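Local structure of glutathione S-transferase (Cupriavidus metallidurans, 4MK3) at residues F83-I88 with L118-L123; T30-R35 with A125-R130; A155-M160 with R199-N204; A187-D190 with D195-W198. The protein binds a glutathione derivative in a glutathione S-transferase fold and probably acts as a glutathione transferase. All coordinates share one frame; numbering follows the deposited sequence.

Contact 1 (F83-I88 with L118-L123); sequences FDSRVI and LADGLL. With GSF (L-gamma-glutamyl-3-sulfino-L-alanylglycine), chain E.
Arg86 reaches across to Asp120 with its NE, and the salt bridge from Arg86 NE to Asp120 OD2 measures 3.1 Å. The arginine first leaves beside its own backbone N (chi1 -59°) and then runs extended from CG to NE, which carries the guanidinium toward helix 106-134. OD2 is met on its anti side, with NE somewhat out of the carboxylate plane, and only the NE-H is used between the two segments, at 148°. Both charges have second partners: Asp120 OD2 also pairs with Lys36, while Arg86 NH1 bridges to Asp84 of the second subunit. Next to this pair the ligand's gamma-glutamyl end is held. Ser85 grips its carboxylate twice, Ser85 N to GSF O11 at 2.9 Å and, with OG between backbone N and carbonyl carbon (chi1 71°), Ser85 OG to GSF O12 at 2.7 Å. Asp84 OD2 accepts from GSF N1 at 2.9 Å; its OD1 takes a weak N-cap bond from Arg86 N at 3.3 Å and is salt-bridged to Arg86 of the second subunit. In this largely buried charge network Arg86 and Lys36 probably offset Asp120 and the second subunit's Asp84, placing the gamma-glutamyl site beside the subunit interface.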
loop_
_atom_site.group_PDB
_atom_site.type_symbol
_atom_site.label_atom_id
_atom_site.label_comp_id
_atom_site.label_asym_id
_atom_site.label_seq_id
_atom_site.Cartn_x
_atom_site.Cartn_y
_atom_site.Cartn_z
ATOM N N PHE A 83 -2.267 4.870 9.999
ATOM C CA PHE A 83 -1.447 3.919 9.261
ATOM C C PHE A 83 -2.026 3.887 7.844
ATOM O O PHE A 83 -3.145 4.364 7.654
ATOM C CB PHE A 83 -1.509 2.529 9.952
ATOM C CG PHE A 83 -2.904 2.031 10.167
ATOM C CD1 PHE A 83 -3.577 1.310 9.207
ATOM C CD2 PHE A 83 -3.576 2.298 11.358
ATOM C CE1 PHE A 83 -4.882 0.884 9.387
ATOM C CE2 PHE A 83 -4.860 1.857 11.558
ATOM C CZ PHE A 83 -5.538 1.157 10.570
ATOM N N ASP A 84 -1.314 3.379 6.831
ATOM C CA ASP A 84 0.067 2.888 6.883
ATOM C C ASP A 84 1.070 4.008 6.577
ATOM O O ASP A 84 0.748 5.187 6.718
ATOM C CB ASP A 84 0.187 1.705 5.901
ATOM C CG ASP A 84 0.034 2.115 4.443
ATOM O OD1 ASP A 84 -0.303 3.268 4.157
ATOM O OD2 ASP A 84 0.258 1.245 3.584
ATOM N N SER A 85 2.290 3.649 6.155
ATOM C CA SER A 85 3.329 4.658 5.936
ATOM C C SER A 85 2.933 5.722 4.939
ATOM O O SER A 85 3.321 6.863 5.085
ATOM C CB SER A 85 4.653 4.012 5.521
ATOM O OG SER A 85 4.605 3.484 4.181
ATOM N N ARG A 86 2.181 5.360 3.915
ATOM C CA ARG A 86 1.779 6.353 2.915
ATOM C C ARG A 86 0.805 7.359 3.483
ATOM O O ARG A 86 0.874 8.559 3.179
ATOM C CB ARG A 86 1.108 5.689 1.733
ATOM C CG ARG A 86 1.939 4.712 1.053
ATOM C CD ARG A 86 1.299 4.461 -0.306
ATOM N NE ARG A 86 1.772 3.247 -0.865
ATOM C CZ ARG A 86 1.239 2.686 -1.939
ATOM N NH1 ARG A 86 0.209 3.269 -2.547
ATOM N NH2 ARG A 86 1.765 1.558 -2.408
ATOM N N VAL A 87 -0.107 6.873 4.325
ATOM C CA VAL A 87 -1.093 7.737 4.940
ATOM C C VAL A 87 -0.430 8.673 5.950
ATOM O O VAL A 87 -0.753 9.854 6.041
ATOM C CB VAL A 87 -2.184 6.875 5.638
ATOM C CG1 VAL A 87 -3.214 7.752 6.332
ATOM C CG2 VAL A 87 -2.864 5.986 4.620
ATOM N N ILE A 88 0.524 8.143 6.706
ATOM C CA ILE A 88 1.263 8.946 7.665
ATOM C C ILE A 88 2.108 10.009 6.955
ATOM O O ILE A 88 2.123 11.175 7.358
ATOM C CB ILE A 88 2.169 8.065 8.527
ATOM C CG1 ILE A 88 1.331 7.064 9.345
ATOM C CG2 ILE A 88 3.033 8.938 9.437
ATOM C CD1 ILE A 88 2.186 5.933 9.924
ATOM N N LEU A 118 5.956 2.554 -6.303
ATOM C CA LEU A 118 7.011 1.740 -6.885
ATOM C C LEU A 118 8.031 1.354 -5.825
ATOM O O LEU A 118 8.427 0.190 -5.714
ATOM C CB LEU A 118 7.684 2.496 -8.031
ATOM C CG LEU A 118 8.864 1.832 -8.729
ATOM C CD1 LEU A 118 8.500 0.450 -9.258
ATOM C CD2 LEU A 118 9.372 2.742 -9.831
ATOM N N ALA A 119 8.482 2.326 -5.042
ATOM C CA ALA A 119 9.452 2.070 -3.983
ATOM C C ALA A 119 8.889 1.144 -2.905
ATOM O O ALA A 119 9.539 0.192 -2.476
ATOM C CB ALA A 119 9.919 3.374 -3.382
ATOM N N ASP A 120 7.665 1.419 -2.480
ATOM C CA ASP A 120 7.018 0.611 -1.452
ATOM C C ASP A 120 6.817 -0.812 -1.977
ATOM O O ASP A 120 6.907 -1.776 -1.222
ATOM C CB ASP A 120 5.644 1.207 -1.102
ATOM C CG ASP A 120 5.701 2.428 -0.164
ATOM O OD1 ASP A 120 6.798 2.908 0.196
ATOM O OD2 ASP A 120 4.604 2.891 0.215
ATOM N N GLY A 121 6.505 -0.938 -3.259
ATOM C CA GLY A 121 6.336 -2.260 -3.862
ATOM C C GLY A 121 7.605 -3.072 -3.923
ATOM O O GLY A 121 7.596 -4.311 -3.737
ATOM N N LEU A 122 8.716 -2.406 -4.198
ATOM C CA LEU A 122 10.031 -3.034 -4.120
ATOM C C LEU A 122 10.239 -3.539 -2.675
ATOM O O LEU A 122 10.622 -4.704 -2.458
ATOM C CB LEU A 122 11.114 -2.038 -4.553
ATOM C CG LEU A 122 12.538 -2.576 -4.608
ATOM C CD1 LEU A 122 13.416 -1.639 -5.422
ATOM C CD2 LEU A 122 13.170 -2.772 -3.229
ATOM N N LEU A 123 9.962 -2.687 -1.686
ATOM C CA LEU A 123 10.048 -3.104 -0.293
ATOM C C LEU A 123 9.134 -4.279 0.042
ATOM O O LEU A 123 9.550 -5.188 0.766
ATOM C CB LEU A 123 9.733 -1.929 0.638
ATOM C CG LEU A 123 10.781 -0.806 0.634
ATOM C CD1 LEU A 123 10.311 0.325 1.539
ATOM C CD2 LEU A 123 12.117 -1.305 1.059
HETATM C CB1 GSF E . 3.725 -1.982 5.291
HETATM C CG1 GSF E . 4.443 -1.923 6.633
HETATM C CD1 GSF E . 5.055 -3.251 7.022
HETATM O OE1 GSF E . 4.845 -4.290 6.428
HETATM C C1 GSF E . 3.316 0.462 5.145
HETATM O O11 GSF E . 3.597 1.032 6.230
HETATM O O12 GSF E . 3.593 1.036 4.059
HETATM N N1 GSF E . 1.890 -1.098 3.940
HETATM C CA1 GSF E . 2.663 -0.894 5.163
HETATM N N2 GSF E . 5.914 -3.230 8.111
HETATM C CA2 GSF E . 6.501 -4.433 8.595
HETATM C CB2 GSF E . 7.759 -4.124 9.338
HETATM S SG2 GSF E . 9.130 -3.753 8.305
HETATM O O1S GSF E . 10.335 -4.032 9.105
HETATM O O2S GSF E . 9.041 -2.325 7.880
HETATM C C2 GSF E . 5.632 -5.052 9.669
HETATM O O2 GSF E . 5.185 -4.366 10.584
HETATM N N3 GSF E . 5.379 -6.417 9.584
HETATM C CA3 GSF E . 4.610 -7.058 10.611
HETATM C C3 GSF E . 3.582 -8.042 10.040
HETATM O O31 GSF E . 3.001 -8.830 10.845
HETATM O O32 GSF E . 3.317 -8.074 8.820
#

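Contact 2 (T30-R35 with A125-R130); sequences TSPYAR and AALLAR. With GSF (L-gamma-glutamyl-3-sulfino-L-alanylglycine), chain E.
The Tyr33 ring carries the bound peptide on one face, where GSF CB1 sits 3.8 Å above the plane and over the centre. In the ring plane, at the edge, lies a sulfinate oxygen, with Tyr33 CD2 and GSF O2S 3.1 Å apart. Leu127 comes in obliquely: its CD2 methyl meets Tyr33 CE2 at 4.0 Å, and the same methyl approaches the proline ring, Leu127 CD2 to Pro32 CG being 4.4 Å. Between these two segments that one methyl makes both contacts; Leu123 of the same helix 106-134 adds to the junction. Tyr33 holds CG beside its backbone N (chi1 -52°), an orientation that lays the ring along the ligand, while its hydroxyl is hydrogen-bonded to Asp124. On the ligand side Ser31 does two jobs. With OG anti to the backbone N (chi1 166°), it caps the helix by accepting from Ala34 N, Ser31 OG to Ala34 N being 3.0 Å, and it donates to the sulfinate, though the 2.4 Å between Ser31 OG and GSF O2S is too short to be taken at face value. Tyr188 of helix 177-192 packs on both Pro32 and Leu127 and extends the apolar patch. A serine at the N-cap of the first helix, next to the sulfur of glutathione, is consistent with the glutathione site of serine-type glutathione transferases, in the thioredoxin-like domain, and here the long helix of the all-helical domain supplies its apolar neighbour.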
loop_
_atom_site.group_PDB
_atom_site.type_symbol
_atom_site.label_atom_id
_atom_site.label_comp_id
_atom_site.label_asym_id
_atom_site.label_seq_id
_atom_site.Cartn_x
_atom_site.Cartn_y
_atom_site.Cartn_z
ATOM N N THR A 30 14.980 -0.318 11.936
ATOM C CA THR A 30 15.326 -1.008 10.682
ATOM C C THR A 30 14.228 -0.901 9.630
ATOM O O THR A 30 14.534 -0.950 8.435
ATOM C CB THR A 30 15.629 -2.510 10.925
ATOM O OG1 THR A 30 14.544 -3.111 11.646
ATOM C CG2 THR A 30 16.888 -2.666 11.720
ATOM N N SER A 31 12.975 -0.715 10.046
ATOM C CA SER A 31 11.834 -0.730 9.128
ATOM C C SER A 31 12.007 0.332 8.053
ATOM O O SER A 31 12.104 1.515 8.379
ATOM C CB SER A 31 10.511 -0.482 9.864
ATOM O OG SER A 31 9.451 -0.175 8.944
ATOM N N PRO A 32 12.020 -0.079 6.772
ATOM C CA PRO A 32 12.219 0.935 5.723
ATOM C C PRO A 32 10.980 1.780 5.494
ATOM O O PRO A 32 11.083 2.949 5.099
ATOM C CB PRO A 32 12.578 0.092 4.505
ATOM C CG PRO A 32 11.956 -1.234 4.737
ATOM C CD PRO A 32 12.023 -1.451 6.224
ATOM N N TYR A 33 9.803 1.215 5.753
ATOM C CA TYR A 33 8.574 1.992 5.687
ATOM C C TYR A 33 8.551 3.022 6.802
ATOM O O TYR A 33 8.109 4.154 6.600
ATOM C CB TYR A 33 7.342 1.079 5.804
ATOM C CG TYR A 33 7.278 -0.105 4.850
ATOM C CD1 TYR A 33 6.731 0.004 3.592
ATOM C CD2 TYR A 33 7.695 -1.345 5.276
ATOM C CE1 TYR A 33 6.653 -1.119 2.761
ATOM C CE2 TYR A 33 7.630 -2.441 4.485
ATOM C CZ TYR A 33 7.109 -2.337 3.235
ATOM O OH TYR A 33 7.027 -3.466 2.456
ATOM N N ALA A 34 8.985 2.622 7.987
ATOM C CA ALA A 34 9.066 3.568 9.079
ATOM C C ALA A 34 10.157 4.600 8.813
ATOM O O ALA A 34 10.010 5.769 9.177
ATOM C CB ALA A 34 9.329 2.858 10.394
ATOM N N ARG A 35 11.231 4.200 8.124
ATOM C CA ARG A 35 12.289 5.164 7.828
ATOM C C ARG A 35 11.771 6.259 6.910
ATOM O O ARG A 35 12.093 7.424 7.084
ATOM C CB ARG A 35 13.524 4.521 7.210
ATOM C CG ARG A 35 14.676 5.521 7.100
ATOM C CD ARG A 35 15.830 5.001 6.310
ATOM N NE ARG A 35 16.995 5.867 6.447
ATOM C CZ ARG A 35 18.180 5.584 5.952
ATOM N NH1 ARG A 35 18.346 4.482 5.221
ATOM N NH2 ARG A 35 19.206 6.382 6.176
ATOM N N ALA A 125 8.207 -6.696 -1.815
ATOM C CA ALA A 125 8.817 -7.894 -2.376
ATOM C C ALA A 125 10.052 -8.297 -1.568
ATOM O O ALA A 125 10.275 -9.482 -1.292
ATOM C CB ALA A 125 9.187 -7.659 -3.814
ATOM N N ALA A 126 10.853 -7.309 -1.191
ATOM C CA ALA A 126 12.051 -7.570 -0.405
ATOM C C ALA A 126 11.687 -8.148 0.966
ATOM O O ALA A 126 12.315 -9.106 1.432
ATOM C CB ALA A 126 12.878 -6.293 -0.257
ATOM N N LEU A 127 10.684 -7.576 1.633
ATOM C CA LEU A 127 10.233 -8.121 2.897
ATOM C C LEU A 127 9.768 -9.559 2.762
ATOM O O LEU A 127 10.097 -10.395 3.580
ATOM C CB LEU A 127 9.121 -7.264 3.517
ATOM C CG LEU A 127 9.534 -6.308 4.641
ATOM C CD1 LEU A 127 10.164 -7.036 5.842
ATOM C CD2 LEU A 127 10.474 -5.274 4.082
ATOM N N LEU A 128 8.980 -9.846 1.738
ATOM C CA LEU A 128 8.536 -11.216 1.526
ATOM C C LEU A 128 9.695 -12.170 1.314
ATOM O O LEU A 128 9.678 -13.310 1.808
ATOM C CB LEU A 128 7.536 -11.311 0.377
ATOM C CG LEU A 128 6.128 -10.811 0.725
ATOM C CD1 LEU A 128 5.283 -10.619 -0.541
ATOM C CD2 LEU A 128 5.416 -11.731 1.699
ATOM N N ALA A 129 10.712 -11.723 0.583
ATOM C CA ALA A 129 11.871 -12.575 0.364
ATOM C C ALA A 129 12.613 -12.810 1.666
ATOM O O ALA A 129 13.079 -13.916 1.914
ATOM C CB ALA A 129 12.781 -11.961 -0.672
ATOM N N ARG A 130 12.707 -11.785 2.505
ATOM C CA ARG A 130 13.365 -11.945 3.797
ATOM C C ARG A 130 12.539 -12.821 4.759
ATOM O O ARG A 130 13.070 -13.689 5.458
ATOM C CB ARG A 130 13.640 -10.577 4.422
ATOM C CG ARG A 130 14.236 -10.675 5.820
ATOM C CD ARG A 130 14.828 -9.356 6.262
ATOM N NE ARG A 130 15.193 -9.374 7.676
ATOM C CZ ARG A 130 16.319 -9.884 8.157
ATOM N NH1 ARG A 130 17.210 -10.436 7.343
ATOM N NH2 ARG A 130 16.550 -9.848 9.461
HETATM C CB1 GSF E . 3.725 -1.982 5.291
HETATM C CG1 GSF E . 4.443 -1.923 6.633
HETATM C CD1 GSF E . 5.055 -3.251 7.022
HETATM O OE1 GSF E . 4.845 -4.290 6.428
HETATM C C1 GSF E . 3.316 0.462 5.145
HETATM O O11 GSF E . 3.597 1.032 6.230
HETATM O O12 GSF E . 3.593 1.036 4.059
HETATM N N1 GSF E . 1.890 -1.098 3.940
HETATM C CA1 GSF E . 2.663 -0.894 5.163
HETATM N N2 GSF E . 5.914 -3.230 8.111
HETATM C CA2 GSF E . 6.501 -4.433 8.595
HETATM C CB2 GSF E . 7.759 -4.124 9.338
HETATM S SG2 GSF E . 9.130 -3.753 8.305
HETATM O O1S GSF E . 10.335 -4.032 9.105
HETATM O O2S GSF E . 9.041 -2.325 7.880
HETATM C C2 GSF E . 5.632 -5.052 9.669
HETATM O O2 GSF E . 5.185 -4.366 10.584
HETATM N N3 GSF E . 5.379 -6.417 9.584
HETATM C CA3 GSF E . 4.610 -7.058 10.611
HETATM C C3 GSF E . 3.582 -8.042 10.040
HETATM O O31 GSF E . 3.001 -8.830 10.845
HETATM O O32 GSF E . 3.317 -8.074 8.820
#

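Contact 3 (A155-M160 with R199-N204); sequences AALTAM and RDRHPN
His202 lays its imidazole against the backbone and side chains of Leu157 and Thr158. From CB, the side chain sets CG beside its own backbone N (chi1 -52°), and the ring then lies against helix 143-164. CD2 comes to Leu157 CB at 4.1 Å. NE2 lies nearer the same carbon, with His202 NE2 and Leu157 CB 3.9 Å apart, and about as close to the carbonyl carbon of Leu157. CE1 leads on to the next residue, His202 CE1 standing 3.9 Å from Thr158 CA and equally far from its hydroxyl oxygen. The ring is sandwiched: Arg201 CB is 3.5 Å above the plane of one face, over its centre, while Leu157 O lies on the opposite face, displaced toward the rim. The neighbouring arginine extends from CG to NE and crosses Leu157 at about a right angle, Arg201 NH1 ending 4.0 Å from Leu157 CD1. That guanidinium has its charged partner in Asp154, one helical turn before Thr158, and the Thr158 hydroxyl bonds to Asp154 O within its own helix. Asn204 adds a tie to Ser161 farther along. The corner between helices 198-201 and 203-212, with His202 as N-cap of the second, is thereby seated on helix 143-164. No hydrogen bond links the two segments themselves; they are held by van der Waals contact through the His202 ring and the Arg201 side chain, with polar ties supplied by flanking residues such as Asp154 and Ser161.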
loop_
_atom_site.group_PDB
_atom_site.type_symbol
_atom_site.label_atom_id
_atom_site.label_comp_id
_atom_site.label_asym_id
_atom_site.label_seq_id
_atom_site.Cartn_x
_atom_site.Cartn_y
_atom_site.Cartn_z
ATOM N N ALA A 155 12.941 -5.828 -11.523
ATOM C CA ALA A 155 12.119 -5.036 -12.432
ATOM C C ALA A 155 11.866 -3.641 -11.882
ATOM O O ALA A 155 11.894 -2.641 -12.619
ATOM C CB ALA A 155 10.798 -5.764 -12.712
ATOM N N ALA A 156 11.627 -3.559 -10.580
ATOM C CA ALA A 156 11.381 -2.256 -9.964
ATOM C C ALA A 156 12.629 -1.387 -10.047
ATOM O O ALA A 156 12.528 -0.181 -10.278
ATOM C CB ALA A 156 10.942 -2.423 -8.527
ATOM N N LEU A 157 13.796 -1.981 -9.815
ATOM C CA LEU A 157 15.059 -1.249 -9.942
ATOM C C LEU A 157 15.242 -0.710 -11.343
ATOM O O LEU A 157 15.629 0.437 -11.509
ATOM C CB LEU A 157 16.252 -2.099 -9.535
ATOM C CG LEU A 157 16.336 -2.419 -8.047
ATOM C CD1 LEU A 157 17.258 -3.598 -7.847
ATOM C CD2 LEU A 157 16.808 -1.183 -7.285
ATOM N N THR A 158 14.987 -1.533 -12.350
ATOM C CA THR A 158 15.119 -1.082 -13.728
ATOM C C THR A 158 14.153 0.074 -13.983
ATOM O O THR A 158 14.514 1.054 -14.632
ATOM C CB THR A 158 14.810 -2.208 -14.667
ATOM O OG1 THR A 158 15.809 -3.220 -14.509
ATOM C CG2 THR A 158 14.832 -1.743 -16.115
ATOM N N ALA A 159 12.933 -0.034 -13.489
ATOM C CA ALA A 159 11.962 1.042 -13.679
ATOM C C ALA A 159 12.394 2.314 -12.970
ATOM O O ALA A 159 12.196 3.418 -13.482
ATOM C CB ALA A 159 10.569 0.615 -13.206
ATOM N N MET A 160 12.968 2.186 -11.781
ATOM C CA MET A 160 13.433 3.372 -11.067
ATOM C C MET A 160 14.537 4.042 -11.889
ATOM O O MET A 160 14.570 5.270 -11.997
ATOM C CB MET A 160 13.986 3.021 -9.698
ATOM C CG MET A 160 12.938 2.600 -8.684
ATOM S SD MET A 160 13.749 2.024 -7.176
ATOM C CE MET A 160 12.349 1.781 -6.099
ATOM N N ARG A 199 23.888 -1.467 -7.579
ATOM C CA ARG A 199 24.876 -0.391 -7.755
ATOM C C ARG A 199 25.759 -0.596 -8.978
ATOM O O ARG A 199 26.231 0.361 -9.585
ATOM C CB ARG A 199 25.747 -0.286 -6.502
ATOM C CG ARG A 199 24.976 0.262 -5.312
ATOM C CD ARG A 199 25.799 0.199 -4.036
ATOM N NE ARG A 199 25.093 0.937 -3.006
ATOM C CZ ARG A 199 25.179 2.255 -2.850
ATOM N NH1 ARG A 199 24.458 2.878 -1.912
ATOM N NH2 ARG A 199 26.003 2.957 -3.624
ATOM N N ASP A 200 25.993 -1.845 -9.312
ATOM C CA ASP A 200 26.725 -2.147 -10.520
ATOM C C ASP A 200 25.862 -1.847 -11.749
ATOM O O ASP A 200 26.372 -1.266 -12.713
ATOM C CB ASP A 200 27.204 -3.589 -10.465
ATOM C CG ASP A 200 28.222 -3.812 -9.357
ATOM O OD1 ASP A 200 29.085 -2.929 -9.165
ATOM O OD2 ASP A 200 28.157 -4.853 -8.679
ATOM N N ARG A 201 24.563 -2.167 -11.675
ATOM C CA ARG A 201 23.621 -2.132 -12.806
ATOM C C ARG A 201 23.162 -0.742 -13.212
ATOM O O ARG A 201 22.878 -0.518 -14.385
ATOM C CB ARG A 201 22.324 -2.897 -12.475
ATOM C CG ARG A 201 22.481 -4.346 -12.070
ATOM C CD ARG A 201 21.120 -4.881 -11.610
ATOM N NE ARG A 201 21.227 -6.152 -10.901
ATOM C CZ ARG A 201 20.209 -6.744 -10.280
ATOM N NH1 ARG A 201 19.002 -6.191 -10.293
ATOM N NH2 ARG A 201 20.396 -7.890 -9.637
ATOM N N HIS A 202 23.027 0.158 -12.244
ATOM C CA HIS A 202 22.311 1.416 -12.455
ATOM C C HIS A 202 23.080 2.617 -11.922
ATOM O O HIS A 202 22.819 3.088 -10.820
ATOM C CB HIS A 202 20.930 1.357 -11.802
ATOM C CG HIS A 202 20.115 0.162 -12.194
ATOM N ND1 HIS A 202 19.696 -0.066 -13.488
ATOM C CD2 HIS A 202 19.612 -0.852 -11.448
ATOM C CE1 HIS A 202 18.985 -1.182 -13.523
ATOM N NE2 HIS A 202 18.930 -1.683 -12.303
ATOM N N PRO A 203 24.015 3.142 -12.728
ATOM C CA PRO A 203 24.828 4.274 -12.284
ATOM C C PRO A 203 24.007 5.478 -11.874
ATOM O O PRO A 203 24.400 6.177 -10.935
ATOM C CB PRO A 203 25.666 4.601 -13.515
ATOM C CG PRO A 203 25.821 3.317 -14.207
ATOM C CD PRO A 203 24.518 2.587 -13.996
ATOM N N ASN A 204 22.875 5.729 -12.524
ATOM C CA ASN A 204 22.125 6.911 -12.114
ATOM C C ASN A 204 21.536 6.786 -10.707
ATOM O O ASN A 204 21.443 7.778 -9.991
ATOM C CB ASN A 204 21.081 7.350 -13.150
ATOM C CG ASN A 204 19.977 6.373 -13.344
ATOM O OD1 ASN A 204 20.069 5.180 -12.996
ATOM N ND2 ASN A 204 18.896 6.858 -13.941
#

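Contact 4 (A187-D190 with D195-W198); sequences AYLD and DIAW
Apolar contacts carry most of this junction, and Leu189 is at their centre. Its CD2 branch meets the end of an isoleucine, Leu189 CD2 to Ile196 CD1 at 4.3 Å, while the CD1 branch turns to the indole, Leu189 CD1 to Trp198 CD1 at 4.0 Å. Leu189 CB also packs against the pyrrole part of the indole, 3.9 Å from Trp198 NE1. CG of Trp198 stands between its backbone N and carbonyl carbon (chi1 65°), a placing that folds the indole back over helix 177-192. The polar part is slight. Trp198 NE1 gives a weak hydrogen bond to Asp190 OD1 at 3.2 Å, bent to 123°, and the carboxylate, 23° from parallel with the indole, also approaches the benzo part, Asp190 OD1 to Trp198 CZ2 being 3.4 Å. The stronger partner of this aspartate is Arg199, which pairs with its OD2. Within the loop, Trp198 N bonds to Ile196 O at 2.9 Å around an inverse gamma turn centred on Ala197, the N-cap residue of helix 198-201. Leu157 of helix 143-164 touches both Leu189 and Trp198, and helix 203-212 packs on the indole. The arrangement is a short connection folding back on the helix it leaves, 177-192, in the all-helical C-terminal domain of the glutathione transferase fold.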
loop_
_atom_site.group_PDB
_atom_site.type_symbol
_atom_site.label_atom_id
_atom_site.label_comp_id
_atom_site.label_asym_id
_atom_site.label_seq_id
_atom_site.Cartn_x
_atom_site.Cartn_y
_atom_site.Cartn_z
ATOM N N ALA A 187 18.517 2.010 0.132
ATOM C CA ALA A 187 19.282 1.803 1.343
ATOM C C ALA A 187 18.900 0.494 2.043
ATOM O O ALA A 187 19.742 -0.158 2.664
ATOM C CB ALA A 187 19.080 2.998 2.307
ATOM N N TYR A 188 17.623 0.122 1.952
ATOM C CA TYR A 188 17.195 -1.149 2.525
ATOM C C TYR A 188 17.848 -2.332 1.821
ATOM O O TYR A 188 18.280 -3.283 2.471
ATOM C CB TYR A 188 15.679 -1.299 2.508
ATOM C CG TYR A 188 15.218 -2.535 3.226
ATOM C CD1 TYR A 188 15.247 -2.608 4.609
ATOM C CD2 TYR A 188 14.721 -3.624 2.531
ATOM C CE1 TYR A 188 14.822 -3.748 5.276
ATOM C CE2 TYR A 188 14.288 -4.744 3.187
ATOM C CZ TYR A 188 14.327 -4.795 4.555
ATOM O OH TYR A 188 13.911 -5.937 5.235
ATOM N N LEU A 189 17.932 -2.270 0.490
ATOM C CA LEU A 189 18.641 -3.305 -0.248
ATOM C C LEU A 189 20.110 -3.354 0.148
ATOM O O LEU A 189 20.645 -4.436 0.351
ATOM C CB LEU A 189 18.488 -3.079 -1.748
ATOM C CG LEU A 189 17.090 -3.274 -2.353
ATOM C CD1 LEU A 189 17.136 -3.034 -3.871
ATOM C CD2 LEU A 189 16.489 -4.643 -2.063
ATOM N N ASP A 190 20.765 -2.197 0.281
ATOM C CA ASP A 190 22.157 -2.195 0.790
ATOM C C ASP A 190 22.307 -2.919 2.145
ATOM O O ASP A 190 23.276 -3.628 2.399
ATOM C CB ASP A 190 22.677 -0.767 0.970
ATOM C CG ASP A 190 22.911 -0.020 -0.330
ATOM O OD1 ASP A 190 23.175 -0.621 -1.399
ATOM O OD2 ASP A 190 22.863 1.230 -0.282
ATOM N N ASP A 195 23.544 -8.786 -1.712
ATOM C CA ASP A 195 23.707 -9.649 -2.890
ATOM C C ASP A 195 22.982 -9.165 -4.145
ATOM O O ASP A 195 23.272 -9.631 -5.250
ATOM C CB ASP A 195 23.212 -11.065 -2.572
ATOM C CG ASP A 195 21.788 -11.078 -2.016
ATOM O OD1 ASP A 195 21.541 -10.410 -0.988
ATOM O OD2 ASP A 195 20.912 -11.745 -2.608
ATOM N N ILE A 196 22.018 -8.267 -3.988
ATOM C CA ILE A 196 21.327 -7.699 -5.131
ATOM C C ILE A 196 22.127 -6.488 -5.596
ATOM O O ILE A 196 22.054 -5.413 -5.012
ATOM C CB ILE A 196 19.863 -7.330 -4.786
ATOM C CG1 ILE A 196 19.099 -8.600 -4.391
ATOM C CG2 ILE A 196 19.185 -6.625 -5.961
ATOM C CD1 ILE A 196 17.651 -8.383 -3.944
ATOM N N ALA A 197 22.897 -6.677 -6.671
ATOM C CA ALA A 197 23.941 -5.731 -7.029
ATOM C C ALA A 197 23.444 -4.552 -7.863
ATOM O O ALA A 197 23.973 -4.275 -8.947
ATOM C CB ALA A 197 25.054 -6.463 -7.760
ATOM N N TRP A 198 22.454 -3.828 -7.349
ATOM C CA TRP A 198 21.872 -2.730 -8.099
ATOM C C TRP A 198 22.879 -1.634 -8.422
ATOM O O TRP A 198 22.737 -0.944 -9.415
ATOM C CB TRP A 198 20.661 -2.155 -7.369
ATOM C CG TRP A 198 20.945 -1.490 -6.045
ATOM C CD1 TRP A 198 20.887 -2.068 -4.807
ATOM C CD2 TRP A 198 21.302 -0.126 -5.828
ATOM N NE1 TRP A 198 21.191 -1.150 -3.842
ATOM C CE2 TRP A 198 21.437 0.058 -4.437
ATOM C CE3 TRP A 198 21.522 0.964 -6.675
ATOM C CZ2 TRP A 198 21.795 1.276 -3.878
ATOM C CZ3 TRP A 198 21.867 2.171 -6.122
ATOM C CH2 TRP A 198 21.994 2.329 -4.733
#

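Contacts 1 and 2 share helix 106-134 and the bound ligand; their centres lie about 10 Å apart, with Leu123 CD2 and Pro32 CG 3.7 Å from each other. Contact 1 binds the gamma-glutamyl amine and carboxylate; contact 2 meets the sulfinate and also the gamma-glutamyl chain over Tyr33. Contacts 3 and 4, also about 10 Å apart between centres, belong to the helical domain, the Leu189 side chain of contact 4 being about 13 Å from a bound GSF. Contact 4 is nested in the loop that contact 3 closes; Arg199 NH1 and Asp190 OD2, salt-bridged at 2.8 Å, tie them. Tyr188 joins contact 4 to the pocket side, whereas Met160 and Ala156 pack contact 3 against contact 1.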